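Local coordinates for hypothetical shikimate 5-dehydrogenase-like protein HI0607 (PDB 1NPY), which catalyses, in vitro and with low activity, the NADP(+)-dependent oxidation of shikimate to 3-dehydroshikimate, although shikimate may not be its biological substrate, at residues F19-H24 with F35-F40. Sequence-based numbering, arbitrary orientation.
Sequences FGTTFH and FIYKAF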
# COMPACT_ATOMS: atom_id res chain seq x y z
N PHE A 19 2.79 14.20 -0.30
CA PHE A 19 2.73 13.39 -1.51
C PHE A 19 1.37 13.52 -2.18
O PHE A 19 1.29 13.90 -3.33
CB PHE A 19 3.02 11.90 -1.25
CG PHE A 19 2.78 11.05 -2.48
CD1 PHE A 19 3.72 11.00 -3.49
CD2 PHE A 19 1.59 10.36 -2.64
CE1 PHE A 19 3.50 10.28 -4.63
CE2 PHE A 19 1.35 9.63 -3.79
CZ PHE A 19 2.32 9.59 -4.78
N GLY A 20 0.29 13.19 -1.48
CA GLY A 20 -1.02 13.14 -2.12
C GLY A 20 -1.51 14.50 -2.58
O GLY A 20 -2.10 14.64 -3.67
N THR A 21 -1.30 15.54 -1.78
CA THR A 21 -1.69 16.89 -2.16
C THR A 21 -0.99 17.29 -3.47
O THR A 21 -1.61 17.84 -4.38
CB THR A 21 -1.39 17.90 -1.04
OG1 THR A 21 -2.09 17.49 0.15
CG2 THR A 21 -1.90 19.29 -1.34
N THR A 22 0.29 16.95 -3.61
CA THR A 22 0.99 17.28 -4.85
C THR A 22 0.48 16.49 -6.06
O THR A 22 0.11 17.04 -7.10
CB THR A 22 2.49 17.05 -4.63
OG1 THR A 22 2.94 17.91 -3.58
CG2 THR A 22 3.30 17.49 -5.83
N PHE A 23 0.36 15.19 -5.85
CA PHE A 23 0.02 14.19 -6.88
C PHE A 23 -1.41 14.38 -7.36
O PHE A 23 -1.65 14.46 -8.56
CB PHE A 23 0.18 12.80 -6.25
CG PHE A 23 -0.05 11.64 -7.16
CD1 PHE A 23 0.97 11.19 -7.98
CD2 PHE A 23 -1.25 10.95 -7.17
CE1 PHE A 23 0.77 10.07 -8.82
CE2 PHE A 23 -1.42 9.83 -7.97
CZ PHE A 23 -0.42 9.42 -8.83
N HIS A 24 -2.37 14.41 -6.43
CA HIS A 24 -3.76 14.51 -6.88
C HIS A 24 -4.09 15.85 -7.56
O HIS A 24 -4.78 15.91 -8.59
CB HIS A 24 -4.72 14.25 -5.71
CG HIS A 24 -4.79 12.82 -5.27
ND1 HIS A 24 -3.96 12.29 -4.30
CD2 HIS A 24 -5.67 11.84 -5.58
CE1 HIS A 24 -4.27 11.02 -4.11
NE2 HIS A 24 -5.32 10.73 -4.86
N PHE A 35 -11.87 19.67 -8.93
CA PHE A 35 -11.53 18.98 -7.69
C PHE A 35 -10.29 19.68 -7.15
O PHE A 35 -9.46 20.18 -7.92
CB PHE A 35 -11.13 17.53 -7.93
CG PHE A 35 -12.26 16.52 -7.98
CD1 PHE A 35 -13.17 16.50 -9.03
CD2 PHE A 35 -12.35 15.52 -7.02
CE1 PHE A 35 -14.18 15.56 -9.08
CE2 PHE A 35 -13.33 14.58 -7.07
CZ PHE A 35 -14.26 14.60 -8.09
N ILE A 36 -10.16 19.69 -5.82
CA ILE A 36 -8.93 20.02 -5.09
C ILE A 36 -8.67 18.98 -4.01
O ILE A 36 -9.59 18.29 -3.54
CB ILE A 36 -8.98 21.40 -4.44
CG1 ILE A 36 -10.20 21.54 -3.52
CG2 ILE A 36 -8.94 22.47 -5.50
CD1 ILE A 36 -10.16 22.74 -2.56
N TYR A 37 -7.40 18.81 -3.66
CA TYR A 37 -7.00 17.85 -2.64
C TYR A 37 -6.20 18.57 -1.55
O TYR A 37 -5.37 19.43 -1.86
CB TYR A 37 -6.08 16.80 -3.24
CG TYR A 37 -5.88 15.54 -2.41
CD1 TYR A 37 -6.61 14.38 -2.68
CD2 TYR A 37 -4.96 15.49 -1.36
CE1 TYR A 37 -6.43 13.22 -1.96
CE2 TYR A 37 -4.76 14.31 -0.65
CZ TYR A 37 -5.48 13.17 -0.97
OH TYR A 37 -5.31 11.97 -0.32
N LYS A 38 -6.46 18.23 -0.30
CA LYS A 38 -5.58 18.68 0.79
C LYS A 38 -5.47 17.65 1.90
O LYS A 38 -6.44 16.98 2.25
CB LYS A 38 -6.10 19.99 1.38
CG LYS A 38 -5.03 20.73 2.17
CD LYS A 38 -5.59 21.96 2.86
CE LYS A 38 -5.85 21.70 4.33
NZ LYS A 38 -4.59 21.50 5.12
N ALA A 39 -4.27 17.51 2.46
CA ALA A 39 -4.06 16.73 3.67
C ALA A 39 -4.48 17.49 4.92
O ALA A 39 -4.21 18.69 5.09
CB ALA A 39 -2.59 16.33 3.77
N PHE A 40 -5.10 16.74 5.82
CA PHE A 40 -5.54 17.26 7.11
C PHE A 40 -5.05 16.34 8.22
O PHE A 40 -4.58 15.23 7.99
CB PHE A 40 -7.07 17.33 7.18
CG PHE A 40 -7.72 18.34 6.27
CD1 PHE A 40 -8.24 19.52 6.78
CD2 PHE A 40 -7.96 18.06 4.94
CE1 PHE A 40 -8.91 20.42 5.96
CE2 PHE A 40 -8.64 18.95 4.13
CZ PHE A 40 -9.12 20.14 4.64
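His24 and Tyr37 form an offset stack, with ring centroids 4.2 Å apart and planes only 7° from parallel. Tyr37 CE1 sits over the centre of the imidazole. His24 ND1 in turn lies 3.5 Å from Tyr37 CE1, toward the rim of the phenol ring. Tyr37 CG is anti to its backbone N (chi1 -165°), which carries the ring from the strand to the helix. Its ring also packs on the backbone of the first helical turn, with CD2 3.6 Å from Thr21 CA. The Thr21 methyl, CG2, rests 3.5 Å from Tyr37 O. Gly20 O lies over the same face of the Tyr37 ring as His24 ND1.

A side-chain hydrogen bond within the helix runs from His24 ND1 to Gly20 O at 3.1 Å, and the acceptor lies in the imidazole plane. This bond should limit rotation of the ring and hold it flat against Tyr37. Gly20 O also accepts from His24 N. Across the contact, Ala39 N gives a weak bond to Thr21 OG1 at 3.2 Å.

The helix segment runs nearly antiparallel to the strand, at 175°. Both belong to the beta-alpha-beta unit of strand 7-12, helix 19-31 and strand 35-40 in the substrate-binding domain. Strand 35-40 is the outermost strand of its sheet within the chain and pairs in parallel with strand 7-12. Phe19 and Phe23 pack against helices 235-251 and 257-268.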